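Local coordinates for peptidyl-prolyl cis-trans isomerase (Hirschia baltica, PDB 5EX2), which probably catalyses the cis-trans isomerisation of peptide bonds that precede proline, acting as a folding helper in the periplasm, at residues E29-V34 with R209-V214; Y36-P41 with R190-L195; V68-M73 with L201-P206; M149-G154 with R179-K184; S157-N162 with Q170-R175. All coordinates share one frame; numbering follows the deposited sequence. Where two conformers were deposited one is given.

How the contacts relate
Four of the five contacts involve strands of one eight-stranded antiparallel barrel, the cyclophilin fold: contacts 1, 2 and 5 pair its neighbouring strands, and contact 3 ties a loop to the end of strand 63-69. Contact 4 joins two loops beside it. Contacts 4 and 5 are the nearest pair, with centres about 10 Å apart, joined by H151 NE2 to S157 OG at 2.9 Å. Contacts 1 and 3 share the D211 carboxylate, whose OD2 lies 2.8 Å from T202 N. F72, M73, F172 and L181, from contacts 3 to 5, gather where cyclophilins typically hold proline. None lies at the Q115, Q133 and E135 magnesium site, but a bound magnesium ion is about 4 Å from the S70 side chain.

Contact 1 (E29-V34 with R209-V214); sequences ETTKGV and RPDILV
D211 OD1 is gripped from two directions: T31 OG1 donates to it at 2.7 Å on the anti side of the carboxylate, and K32 NZ reaches its syn lone pair at 2.9 Å in a salt bridge. The T31 hydroxyl also accepts from I212 N at 2.9 Å, so a single OG1 links the carboxylate to the backbone of the same chain segment. K32 arrives by doubling back, its chain bent at chi2 (-74°) and chi4 (-58°), so that the K32 and D211 side chains cross at about a right angle. D211 OD2 accepts from T202 N and, weakly, from the same K32 ammonium. These residues sit where the type I turn T30-G33 joins strands 25-30 and 33-39 in a hairpin, and T30 pairs antiparallel with L213 to close the cyclophilin barrel. An alanine in place of D211 would probably leave the K32 ammonium without its counter-charge and the T31 hydroxyl less firmly oriented. Within the turn, T30 OG1 accepts from K32 N, an ST turn, and donates to G33 O. On the strand side, T31 N meets I212 O at 3.0 Å and V214 N meets E29 O at 2.7 Å, while the methyls T31 CG2 and V214 CG2 touch at 3.8 Å.

Contact 2 (Y36-P41 with R190-L195); sequences YIELAP and RMLEGL
E38 and R190 face each other as a hydrogen-bonded antiparallel pair, with E38 N donating to R190 O at 2.8 Å and R190 N returning the bond to E38 O at 3.0 Å. One residue further, I37 and M191 form a non-hydrogen-bonded pair, and beyond it the register slips: L192 and E193 both face Y36, a classic beta bulge. Y36 N bonds E193 O at 2.9 Å, whereas the bond from L192 N to Y36 O is weak. The strands involved, 33-39 and 187-191, are neighbours in the cyclophilin barrel.

Apolar packing divides between the two faces of this pairing. On one, the I37 and M191 side chains lie side by side, I37 CG1 4.2 Å from M191 CG. On the other, L192 CD2 reaches E38 CB at 3.8 Å and lies over the rim of the R190 guanidinium. At the edge of its ring, Y36 CD2 lies 4.0 Å from E193 CB. The E193 carboxylate is turned steeply to the ring, and its OE2 accepts from V263 N. An alanine at L192 would probably open a gap beside E38 CB and V232 and leave the R190 guanidinium without the methyl over its rim.

The charged ends meet through water. E38, extended with CG anti to its own backbone N (chi1 -171°), brings OE1 within 2.8 Å of a water that accepts from R190 NH2 at 2.9 Å. Each charge has further partners: R18 forms a salt bridge with E38 OE2, and S261 and Q258 bond R190. The R18 salt bridge, helped by the water link to R190, probably favours the ionised form of the buried E38.

Contact 3 (V68-M73 with L201-P206); sequences VISGFM and LTIGEP
V68 and G204 exchange two backbone hydrogen bonds: V68 N reaches G204 O at 2.9 Å in an almost straight bond (171°), and G204 N reaches V68 O at the same length. This is a single antiparallel bridge, fastening the loop between helix 195-198 and strand 212-218 to the end of barrel strand 63-69. Glycine suits the bridge, since its backbone angles would press a beta-carbon against the preceding carbonyl oxygen. V68 O takes a second donor, a water 2.9 Å away that also donates to E205 OE2, so the carboxylate is tied to the strand through solvent.

Around this polar core the V68 side chain is pressed against backbone. With CG1 anti to N (chi1 180°), its branches straddle the T202 carbonyl, CB to T202 O being 3.2 Å, and CG1 also approaches L201 O at 3.6 Å. That L201 oxygen is bonded by R175 NH1, which brings the residue just after strand 171-174 into the same corner. Farther out, I69 lies obliquely across the E205 carboxylate, its CG1 3.6 Å from OE2 and its CD1 nearer to OE1. I203 CG2 rests by V68 O, and its methyl CD1 touches S70 CB at 3.8 Å.

Contact 4 (M149-G154 with R179-K184); sequences MPHCAG and RFLDRK
H151 and D182 make the tight half of this contact between two loops. A single carboxylate oxygen, D182 OD1, accepts from H151 N at 2.8 Å on its syn side and from H151 ND1 at 3.1 Å on its anti side. The imidazole and carboxylate are nearly coplanar, so the ring offers ND1 edge-on. L181 fixes the ring from another direction: its CB sits 3.7 Å from the ring centroid and only 13° off the normal, a CH-pi contact over the face, while CD1 extends toward H151 CD2. With CG beside the backbone N (chi1 -72°), the ring is directed to this slot from the centre of an inverse gamma turn. Its far nitrogen, NE2, bonds S157 OG on the barrel, and the next residue, C152, is held by a disulfide to C254. The buried P150 belongs to this packed part, its CB touching D182 OD2 at 3.3 Å and coming obliquely to the R179 guanidinium, 3.5 Å from NE.

The looser side is that of R179 and D182, both partly exposed. A water lies 2.8 Å from M149 O, with a long, weak approach to D182 OD1. R179 is nevertheless surrounded by carboxylates, its NE bonding D182 OD2 at 2.8 Å in the guanidinium plane and its two outer nitrogens forming salt bridges with E130, E177 and D252.

Both oxygens of D182 are therefore used, one by the histidine and one by the arginine. That division links the two loops through one carboxylate, and the adjacent guanidinium probably favours its ionised form.

Contact 5 (S157-N162 with Q170-R175); sequences SMARTN and QFFLMR
F172 turns the face of its ring to S157, whose CB lies 3.4 Å from CZ near the rim in a CH-pi contact. The same ring brings an edge to the next residues: CE1 is 3.4 Å from M158 O, and CD1 approaches A159 N and CB. This placement follows from chi1 of 52°, which sets CG between the backbone N and the carbonyl carbon and folds the ring back over the facing strand. Beside it A159 CB packs on Q170 CB at 3.6 Å. On the opposite face of the sheet the M158 chain, bent at chi2, curls its CE methyl to within 3.5 Å of Q170 O.

Backbone bonds set this register. S157 and F172 exchange a pair, S157 N to F172 O and F172 N to S157 O, both 2.9 Å, and A159 N reaches Q170 O at 3.0 Å. Q170 O also accepts from a water at 2.8 Å, and that water donates to A159 O as well, so it bridges the two backbones just beyond the last strand pair.

A second shell steadies the side chains. The S157 hydroxyl is occupied by H151, Q170 OE1 is bonded to Q75 NE2, and the F172 ring is flanked by L181 and M73.

Strands 155-158 and 171-174 are consecutive in the chain and run antiparallel, making a beta hairpin within the cyclophilin barrel; its aromatic F172, grouped with M73 and L181, is consistent with the hydrophobic proline pocket of this family.

Contact 1 (E29-V34 with R209-V214)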
# COMPACT_ATOMS: atom_id res chain seq x y z
N GLU A 29 1.38 14.72 -1.93
CA GLU A 29 2.50 15.63 -2.08
C GLU A 29 3.00 16.04 -0.71
O GLU A 29 2.23 16.57 0.07
CB GLU A 29 2.08 16.88 -2.85
CG GLU A 29 2.00 16.67 -4.35
CD GLU A 29 3.38 16.52 -4.98
OE1 GLU A 29 4.40 16.53 -4.24
OE2 GLU A 29 3.46 16.38 -6.22
N THR A 30 4.27 15.76 -0.43
CA THR A 30 4.84 16.07 0.87
C THR A 30 5.98 17.06 0.70
O THR A 30 6.46 17.30 -0.43
CB THR A 30 5.40 14.81 1.60
OG1 THR A 30 6.71 14.53 1.12
CG2 THR A 30 4.49 13.61 1.43
N THR A 31 6.44 17.61 1.81
CA THR A 31 7.55 18.52 1.78
C THR A 31 8.89 17.83 1.50
O THR A 31 9.91 18.49 1.44
CB THR A 31 7.63 19.34 3.09
OG1 THR A 31 7.45 18.47 4.21
CG2 THR A 31 6.54 20.40 3.11
N LYS A 32 8.86 16.51 1.31
CA LYS A 32 10.05 15.77 0.87
C LYS A 32 9.88 15.18 -0.53
O LYS A 32 10.75 14.46 -1.02
CB LYS A 32 10.38 14.66 1.86
CG LYS A 32 11.06 15.14 3.13
CD LYS A 32 12.51 15.54 2.89
CE LYS A 32 13.17 16.03 4.17
NZ LYS A 32 12.44 17.17 4.76
N GLY A 33 8.76 15.50 -1.17
CA GLY A 33 8.46 14.99 -2.50
C GLY A 33 7.14 14.23 -2.55
O GLY A 33 6.35 14.20 -1.58
N VAL A 34 6.89 13.63 -3.70
CA VAL A 34 5.60 13.02 -3.98
C VAL A 34 5.61 11.52 -3.69
O VAL A 34 6.60 10.83 -3.88
CB VAL A 34 5.18 13.27 -5.45
CG1 VAL A 34 6.08 12.52 -6.44
CG2 VAL A 34 3.72 12.93 -5.65
N ARG A 209 10.34 20.28 13.75
CA ARG A 209 9.79 20.93 12.57
C ARG A 209 9.42 19.83 11.60
O ARG A 209 10.21 19.46 10.75
CB ARG A 209 10.81 21.92 12.01
CG ARG A 209 11.08 23.08 12.99
CD ARG A 209 12.37 23.86 12.74
NE ARG A 209 13.58 23.10 13.05
CZ ARG A 209 14.10 22.95 14.27
NH1 ARG A 209 15.21 22.23 14.42
NH2 ARG A 209 13.53 23.51 15.33
N PRO A 210 8.23 19.26 11.78
CA PRO A 210 7.88 18.07 10.99
C PRO A 210 7.70 18.35 9.51
O PRO A 210 7.36 19.48 9.14
CB PRO A 210 6.54 17.63 11.58
CG PRO A 210 6.42 18.32 12.89
CD PRO A 210 7.22 19.57 12.80
N ASP A 211 7.92 17.33 8.70
CA ASP A 211 7.48 17.38 7.31
C ASP A 211 5.95 17.40 7.26
O ASP A 211 5.28 17.10 8.26
CB ASP A 211 8.07 16.21 6.53
CG ASP A 211 9.48 16.49 6.09
OD1 ASP A 211 9.68 17.52 5.40
OD2 ASP A 211 10.39 15.73 6.46
N ILE A 212 5.41 17.79 6.10
CA ILE A 212 3.99 18.08 5.94
C ILE A 212 3.46 17.34 4.73
O ILE A 212 4.13 17.26 3.72
CB ILE A 212 3.75 19.59 5.77
CG1 ILE A 212 4.35 20.37 6.94
CG2 ILE A 212 2.25 19.90 5.62
CD1 ILE A 212 4.33 21.88 6.77
N LEU A 213 2.25 16.84 4.86
CA LEU A 213 1.46 16.37 3.73
C LEU A 213 0.79 17.61 3.18
O LEU A 213 -0.20 18.08 3.71
CB LEU A 213 0.44 15.33 4.17
CG LEU A 213 -0.50 14.79 3.09
CD1 LEU A 213 0.26 14.21 1.91
CD2 LEU A 213 -1.39 13.74 3.71
N VAL A 214 1.36 18.16 2.12
CA VAL A 214 0.90 19.43 1.58
C VAL A 214 -0.46 19.30 0.90
O VAL A 214 -1.33 20.18 1.03
CB VAL A 214 1.93 19.98 0.57
CG1 VAL A 214 1.43 21.27 -0.07
CG2 VAL A 214 3.27 20.20 1.23

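Contact 2 (Y36-P41 with R190-L195)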
# COMPACT_ATOMS: atom_id res chain seq x y z
N TYR A 36 3.03 8.30 -4.53
CA TYR A 36 1.88 7.77 -5.23
C TYR A 36 1.46 6.48 -4.56
O TYR A 36 2.25 5.54 -4.50
CB TYR A 36 2.19 7.53 -6.71
CG TYR A 36 2.50 8.79 -7.50
CD1 TYR A 36 1.49 9.61 -7.95
CD2 TYR A 36 3.81 9.14 -7.79
CE1 TYR A 36 1.78 10.75 -8.67
CE2 TYR A 36 4.10 10.27 -8.52
CZ TYR A 36 3.08 11.06 -8.94
OH TYR A 36 3.40 12.19 -9.67
N ILE A 37 0.23 6.43 -4.07
CA ILE A 37 -0.26 5.27 -3.33
C ILE A 37 -1.35 4.58 -4.14
O ILE A 37 -2.31 5.22 -4.58
CB ILE A 37 -0.81 5.68 -1.96
CG1 ILE A 37 0.32 6.26 -1.11
CG2 ILE A 37 -1.45 4.48 -1.25
CD1 ILE A 37 -0.15 6.97 0.13
N GLU A 38 -1.22 3.27 -4.33
CA GLU A 38 -2.31 2.47 -4.87
C GLU A 38 -3.12 1.89 -3.72
O GLU A 38 -2.60 1.22 -2.84
CB GLU A 38 -1.84 1.34 -5.80
CG GLU A 38 -3.04 0.70 -6.50
CD GLU A 38 -2.72 -0.46 -7.41
OE1 GLU A 38 -1.57 -0.91 -7.47
OE2 GLU A 38 -3.68 -0.92 -8.08
N LEU A 39 -4.42 2.15 -3.76
CA LEU A 39 -5.37 1.58 -2.81
C LEU A 39 -5.64 0.12 -3.14
O LEU A 39 -5.64 -0.27 -4.32
CB LEU A 39 -6.67 2.35 -2.85
CG LEU A 39 -6.53 3.85 -2.63
CD1 LEU A 39 -7.86 4.56 -2.85
CD2 LEU A 39 -5.97 4.12 -1.23
N ALA A 40 -5.92 -0.67 -2.12
CA ALA A 40 -6.16 -2.10 -2.26
C ALA A 40 -7.55 -2.49 -1.77
O ALA A 40 -7.70 -2.98 -0.64
CB ALA A 40 -5.10 -2.87 -1.50
N PRO A 41 -8.58 -2.29 -2.60
CA PRO A 41 -9.96 -2.49 -2.12
C PRO A 41 -10.27 -3.93 -1.75
O PRO A 41 -11.13 -4.15 -0.89
CB PRO A 41 -10.83 -2.07 -3.31
CG PRO A 41 -9.95 -1.37 -4.26
CD PRO A 41 -8.53 -1.69 -3.94
N ARG A 190 -0.30 0.80 -0.99
CA ARG A 190 1.11 0.62 -1.23
C ARG A 190 1.68 1.79 -2.00
O ARG A 190 1.04 2.26 -2.93
CB ARG A 190 1.32 -0.69 -1.99
CG ARG A 190 2.74 -1.02 -2.18
CD ARG A 190 2.87 -2.33 -2.90
NE ARG A 190 2.57 -2.28 -4.32
CZ ARG A 190 3.43 -1.89 -5.25
NH1 ARG A 190 4.63 -1.44 -4.90
NH2 ARG A 190 3.10 -1.95 -6.53
N MET A 191 2.88 2.22 -1.64
CA MET A 191 3.56 3.32 -2.34
C MET A 191 4.20 2.81 -3.61
O MET A 191 5.25 2.16 -3.57
CB MET A 191 4.62 3.96 -1.43
CG MET A 191 4.02 4.58 -0.17
SD MET A 191 5.21 5.36 0.91
CE MET A 191 5.63 4.03 2.01
N LEU A 192 3.56 3.08 -4.74
CA LEU A 192 4.10 2.72 -6.04
C LEU A 192 5.41 3.43 -6.31
O LEU A 192 6.37 2.86 -6.84
CB LEU A 192 3.10 3.08 -7.13
CG LEU A 192 1.72 2.45 -7.03
CD1 LEU A 192 0.94 2.75 -8.30
CD2 LEU A 192 1.81 0.95 -6.81
N GLU A 193 5.43 4.71 -5.94
CA GLU A 193 6.61 5.55 -6.01
C GLU A 193 6.57 6.38 -4.76
O GLU A 193 5.48 6.73 -4.29
CB GLU A 193 6.64 6.42 -7.28
CG GLU A 193 7.16 5.70 -8.51
CD GLU A 193 7.33 6.60 -9.73
OE1 GLU A 193 7.28 7.85 -9.59
OE2 GLU A 193 7.53 6.06 -10.84
N GLY A 194 7.73 6.66 -4.20
CA GLY A 194 7.83 7.51 -3.03
C GLY A 194 8.23 6.83 -1.73
O GLY A 194 8.25 7.47 -0.70
N LEU A 195 8.54 5.54 -1.76
CA LEU A 195 9.10 4.92 -0.57
C LEU A 195 10.35 5.67 -0.12
O LEU A 195 10.55 5.87 1.08
CB LEU A 195 9.44 3.45 -0.82
CG LEU A 195 10.17 2.72 0.32
CD1 LEU A 195 9.44 2.82 1.63
CD2 LEU A 195 10.40 1.26 -0.03
O HOH W 1 0.28 -2.72 -6.29

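Contact 3 (V68-M73 with L201-P206)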
# COMPACT_ATOMS: atom_id res chain seq x y z
N VAL A 68 7.53 9.97 13.44
CA VAL A 68 8.37 9.34 12.43
C VAL A 68 9.50 8.63 13.14
O VAL A 68 10.25 9.25 13.90
CB VAL A 68 8.92 10.37 11.44
CG1 VAL A 68 9.79 9.72 10.39
CG2 VAL A 68 7.78 11.13 10.78
N ILE A 69 9.59 7.33 12.92
CA ILE A 69 10.53 6.50 13.63
C ILE A 69 11.41 5.80 12.61
O ILE A 69 10.91 5.09 11.72
CB ILE A 69 9.80 5.49 14.53
CG1 ILE A 69 8.95 6.24 15.56
CG2 ILE A 69 10.79 4.58 15.21
CD1 ILE A 69 8.08 5.34 16.43
N SER A 70 12.71 6.03 12.72
CA SER A 70 13.67 5.45 11.80
C SER A 70 13.57 3.95 11.83
O SER A 70 13.44 3.35 12.89
CB SER A 70 15.10 5.88 12.15
OG SER A 70 15.99 5.44 11.15
N GLY A 71 13.63 3.35 10.65
CA GLY A 71 13.56 1.91 10.55
C GLY A 71 12.18 1.33 10.82
O GLY A 71 12.06 0.13 11.03
N PHE A 72 11.15 2.17 10.82
CA PHE A 72 9.80 1.74 11.16
C PHE A 72 8.80 2.39 10.21
O PHE A 72 8.48 1.82 9.18
CB PHE A 72 9.55 2.06 12.65
CG PHE A 72 8.21 1.63 13.17
CD1 PHE A 72 7.47 0.62 12.56
CD2 PHE A 72 7.70 2.23 14.30
CE1 PHE A 72 6.24 0.24 13.07
CE2 PHE A 72 6.48 1.87 14.80
CZ PHE A 72 5.75 0.87 14.19
N MET A 73 8.33 3.59 10.53
CA MET A 73 7.31 4.21 9.71
C MET A 73 7.23 5.70 9.95
O MET A 73 7.83 6.23 10.89
CB MET A 73 5.95 3.55 9.98
CG MET A 73 5.52 3.57 11.44
SD MET A 73 4.75 5.15 11.87
CE MET A 73 5.54 5.54 13.43
N LEU A 201 11.38 11.48 5.36
CA LEU A 201 10.61 12.37 6.24
C LEU A 201 11.32 12.51 7.58
O LEU A 201 11.91 11.55 8.08
CB LEU A 201 9.18 11.84 6.41
CG LEU A 201 8.35 11.80 5.12
CD1 LEU A 201 7.10 11.02 5.29
CD2 LEU A 201 8.00 13.20 4.68
N THR A 202 11.27 13.72 8.13
CA THR A 202 12.04 14.06 9.32
C THR A 202 11.60 13.22 10.52
O THR A 202 10.41 13.14 10.85
CB THR A 202 11.90 15.55 9.62
OG1 THR A 202 12.41 16.30 8.50
CG2 THR A 202 12.70 15.94 10.83
N ILE A 203 12.59 12.62 11.16
CA ILE A 203 12.41 11.74 12.29
C ILE A 203 12.08 12.53 13.54
O ILE A 203 12.67 13.57 13.78
CB ILE A 203 13.71 10.92 12.51
CG1 ILE A 203 13.91 9.94 11.36
CG2 ILE A 203 13.72 10.18 13.86
CD1 ILE A 203 15.36 9.52 11.16
N GLY A 204 11.17 12.01 14.36
CA GLY A 204 10.90 12.59 15.67
C GLY A 204 9.52 12.23 16.17
O GLY A 204 8.63 11.86 15.41
N GLU A 205 9.34 12.38 17.48
CA GLU A 205 8.11 11.97 18.15
C GLU A 205 7.68 13.01 19.18
O GLU A 205 7.66 12.73 20.38
CB GLU A 205 8.32 10.62 18.82
CG GLU A 205 8.87 9.56 17.87
CD GLU A 205 9.15 8.27 18.59
OE1 GLU A 205 8.21 7.75 19.22
OE2 GLU A 205 10.31 7.79 18.55
N PRO A 206 7.35 14.22 18.74
CA PRO A 206 7.35 14.67 17.34
C PRO A 206 8.65 15.33 16.92
O PRO A 206 9.46 15.70 17.77
CB PRO A 206 6.21 15.68 17.32
CG PRO A 206 6.31 16.33 18.67
CD PRO A 206 6.75 15.24 19.62
O HOH W 2 11.81 8.74 16.24

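Contact 4 (M149-G154 with R179-K184)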
# COMPACT_ATOMS: atom_id res chain seq x y z
N MET A 149 -2.21 -8.22 4.16
CA MET A 149 -1.11 -7.57 3.49
C MET A 149 -0.09 -7.20 4.55
O MET A 149 -0.31 -6.27 5.33
CB MET A 149 -1.58 -6.33 2.74
CG MET A 149 -0.43 -5.55 2.13
SD MET A 149 -0.95 -4.48 0.78
CE MET A 149 -2.00 -3.30 1.62
N PRO A 150 1.03 -7.93 4.58
CA PRO A 150 2.01 -7.67 5.64
C PRO A 150 2.67 -6.32 5.50
O PRO A 150 2.70 -5.76 4.41
CB PRO A 150 3.03 -8.79 5.45
CG PRO A 150 2.94 -9.13 4.02
CD PRO A 150 1.48 -9.01 3.69
N HIS A 151 3.18 -5.81 6.61
CA HIS A 151 3.70 -4.47 6.66
C HIS A 151 5.16 -4.43 6.17
O HIS A 151 6.09 -4.13 6.91
CB HIS A 151 3.52 -3.92 8.07
CG HIS A 151 2.09 -3.61 8.39
ND1 HIS A 151 1.15 -4.58 8.66
CD2 HIS A 151 1.44 -2.43 8.46
CE1 HIS A 151 -0.02 -4.00 8.89
NE2 HIS A 151 0.13 -2.70 8.76
N CYS A 152 5.34 -4.74 4.90
CA CYS A 152 6.61 -4.56 4.22
C CYS A 152 6.86 -3.07 4.04
O CYS A 152 5.92 -2.30 4.04
CB CYS A 152 6.62 -5.22 2.82
SG CYS A 152 6.26 -6.93 2.74
N ALA A 153 8.11 -2.68 3.84
CA ALA A 153 8.43 -1.33 3.39
C ALA A 153 7.60 -1.04 2.17
O ALA A 153 7.50 -1.88 1.27
CB ALA A 153 9.90 -1.20 3.10
N GLY A 154 7.00 0.14 2.12
CA GLY A 154 6.15 0.51 1.01
C GLY A 154 4.66 0.41 1.28
O GLY A 154 3.87 1.10 0.65
N ARG A 179 6.84 -6.70 10.80
CA ARG A 179 5.88 -7.80 10.77
C ARG A 179 5.11 -7.92 12.07
O ARG A 179 4.08 -8.59 12.10
CB ARG A 179 6.58 -9.12 10.44
CG ARG A 179 7.38 -9.08 9.15
CD ARG A 179 6.53 -8.72 7.92
NE ARG A 179 5.71 -9.85 7.50
CZ ARG A 179 6.17 -10.88 6.80
NH1 ARG A 179 7.45 -10.92 6.43
NH2 ARG A 179 5.36 -11.88 6.46
N PHE A 180 5.60 -7.27 13.12
CA PHE A 180 4.88 -7.23 14.40
C PHE A 180 3.57 -6.45 14.28
O PHE A 180 2.72 -6.56 15.16
CB PHE A 180 5.76 -6.62 15.49
CG PHE A 180 6.44 -5.36 15.07
CD1 PHE A 180 7.68 -5.38 14.46
CD2 PHE A 180 5.83 -4.14 15.27
CE1 PHE A 180 8.30 -4.21 14.06
CE2 PHE A 180 6.44 -2.97 14.88
CZ PHE A 180 7.68 -3.01 14.27
N LEU A 181 3.37 -5.71 13.19
CA LEU A 181 2.09 -5.04 12.94
C LEU A 181 1.07 -5.94 12.28
O LEU A 181 -0.13 -5.63 12.28
CB LEU A 181 2.28 -3.83 12.05
CG LEU A 181 3.21 -2.74 12.56
CD1 LEU A 181 3.24 -1.62 11.54
CD2 LEU A 181 2.79 -2.22 13.92
N ASP A 182 1.54 -7.03 11.68
CA ASP A 182 0.68 -7.85 10.85
C ASP A 182 -0.47 -8.46 11.65
O ASP A 182 -0.29 -8.91 12.79
CB ASP A 182 1.48 -8.98 10.19
CG ASP A 182 2.54 -8.48 9.22
OD1 ASP A 182 2.62 -7.27 8.97
OD2 ASP A 182 3.26 -9.36 8.67
N ARG A 183 -1.65 -8.42 11.04
CA ARG A 183 -2.90 -8.90 11.61
C ARG A 183 -3.38 -8.05 12.78
O ARG A 183 -4.37 -8.39 13.42
CB ARG A 183 -2.78 -10.37 12.03
CG ARG A 183 -2.32 -11.28 10.90
CD ARG A 183 -2.27 -12.74 11.32
NE ARG A 183 -3.60 -13.24 11.62
CZ ARG A 183 -4.09 -13.46 12.84
NH1 ARG A 183 -3.36 -13.24 13.93
NH2 ARG A 183 -5.33 -13.90 12.96
N LYS A 184 -2.73 -6.90 12.99
CA LYS A 184 -3.10 -6.00 14.07
C LYS A 184 -3.41 -4.58 13.60
O LYS A 184 -3.95 -3.80 14.37
CB LYS A 184 -1.98 -5.95 15.11
CG LYS A 184 -1.75 -7.28 15.79
CD LYS A 184 -0.51 -7.27 16.66
CE LYS A 184 -0.39 -8.58 17.43
NZ LYS A 184 0.87 -8.68 18.21
O HOH W 3 -0.62 -7.10 7.94

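Contact 5 (S157-N162 with Q170-R175)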
# COMPACT_ATOMS: atom_id res chain seq x y z
N SER A 157 -0.74 1.95 5.96
CA SER A 157 -1.64 1.34 6.93
C SER A 157 -2.29 2.40 7.80
O SER A 157 -2.01 3.57 7.67
CB SER A 157 -0.85 0.33 7.74
OG SER A 157 -1.70 -0.42 8.57
N MET A 158 -3.22 1.97 8.64
CA MET A 158 -4.02 2.88 9.42
C MET A 158 -3.59 2.91 10.87
O MET A 158 -3.50 1.88 11.52
CB MET A 158 -5.49 2.48 9.34
CG MET A 158 -6.42 3.65 9.45
SD MET A 158 -6.40 4.60 7.92
CE MET A 158 -7.27 6.07 8.45
N ALA A 159 -3.31 4.10 11.38
CA ALA A 159 -2.99 4.24 12.78
C ALA A 159 -4.22 3.97 13.62
O ALA A 159 -5.34 4.17 13.18
CB ALA A 159 -2.47 5.63 13.07
N ARG A 160 -3.99 3.53 14.85
CA ARG A 160 -5.07 3.32 15.78
C ARG A 160 -4.52 3.28 17.20
O ARG A 160 -3.31 3.15 17.39
CB ARG A 160 -5.82 2.03 15.48
CG ARG A 160 -5.01 0.76 15.60
CD ARG A 160 -5.95 -0.41 15.57
NE ARG A 160 -5.33 -1.70 15.80
CZ ARG A 160 -5.30 -2.33 16.98
NH1 ARG A 160 -5.83 -1.76 18.07
NH2 ARG A 160 -4.73 -3.51 17.08
N THR A 161 -5.42 3.44 18.16
CA THR A 161 -5.11 3.27 19.58
C THR A 161 -5.22 1.80 19.97
O THR A 161 -5.30 0.93 19.10
CB THR A 161 -6.07 4.10 20.45
OG1 THR A 161 -7.39 3.55 20.37
CG2 THR A 161 -6.09 5.55 20.02
N ASN A 162 -5.23 1.50 21.26
CA ASN A 162 -5.40 0.11 21.68
C ASN A 162 -6.74 -0.46 21.19
O ASN A 162 -6.89 -1.67 21.04
CB ASN A 162 -5.34 -0.03 23.21
CG ASN A 162 -3.94 0.19 23.78
OD1 ASN A 162 -2.94 0.16 23.05
ND2 ASN A 162 -3.86 0.41 25.09
N GLN A 170 -5.58 9.14 10.73
CA GLN A 170 -4.14 8.97 10.78
C GLN A 170 -3.71 7.70 10.10
O GLN A 170 -4.34 6.65 10.27
CB GLN A 170 -3.64 8.98 12.22
CG GLN A 170 -3.87 10.31 12.90
CD GLN A 170 -3.28 10.38 14.27
OE1 GLN A 170 -2.09 10.11 14.46
NE2 GLN A 170 -4.10 10.74 15.25
N PHE A 171 -2.62 7.79 9.35
CA PHE A 171 -2.11 6.69 8.55
C PHE A 171 -0.61 6.58 8.77
O PHE A 171 0.02 7.52 9.28
CB PHE A 171 -2.38 6.92 7.07
CG PHE A 171 -1.74 8.17 6.57
CD1 PHE A 171 -2.41 9.38 6.63
CD2 PHE A 171 -0.44 8.15 6.10
CE1 PHE A 171 -1.79 10.54 6.21
CE2 PHE A 171 0.19 9.30 5.69
CZ PHE A 171 -0.49 10.50 5.75
N PHE A 172 -0.02 5.46 8.44
CA PHE A 172 1.43 5.45 8.42
C PHE A 172 1.97 4.80 7.17
O PHE A 172 1.40 3.87 6.58
CB PHE A 172 2.01 4.84 9.69
CG PHE A 172 1.49 3.51 10.04
CD1 PHE A 172 0.29 3.38 10.71
CD2 PHE A 172 2.22 2.38 9.76
CE1 PHE A 172 -0.18 2.14 11.08
CE2 PHE A 172 1.77 1.14 10.13
CZ PHE A 172 0.56 1.02 10.79
N LEU A 173 3.10 5.37 6.78
CA LEU A 173 3.87 4.95 5.61
C LEU A 173 4.99 4.06 6.08
O LEU A 173 5.84 4.49 6.87
CB LEU A 173 4.45 6.16 4.89
CG LEU A 173 3.46 7.26 4.53
CD1 LEU A 173 4.21 8.42 3.86
CD2 LEU A 173 2.36 6.76 3.60
N MET A 174 5.00 2.80 5.66
CA MET A 174 6.01 1.87 6.13
C MET A 174 7.36 2.13 5.51
O MET A 174 7.52 2.09 4.30
CB MET A 174 5.61 0.42 5.87
CG MET A 174 4.34 -0.03 6.55
SD MET A 174 4.34 0.27 8.32
CE MET A 174 5.89 -0.46 8.80
N ARG A 175 8.34 2.43 6.34
CA ARG A 175 9.70 2.70 5.90
C ARG A 175 10.56 1.45 5.90
O ARG A 175 11.57 1.39 5.19
CB ARG A 175 10.35 3.77 6.77
CG ARG A 175 9.73 5.14 6.59
CD ARG A 175 10.06 6.12 7.68
NE ARG A 175 11.47 6.40 7.94
CZ ARG A 175 12.00 7.63 7.98
NH1 ARG A 175 11.31 8.71 7.59
NH2 ARG A 175 13.27 7.78 8.34
O HOH W 4 -6.34 6.51 12.19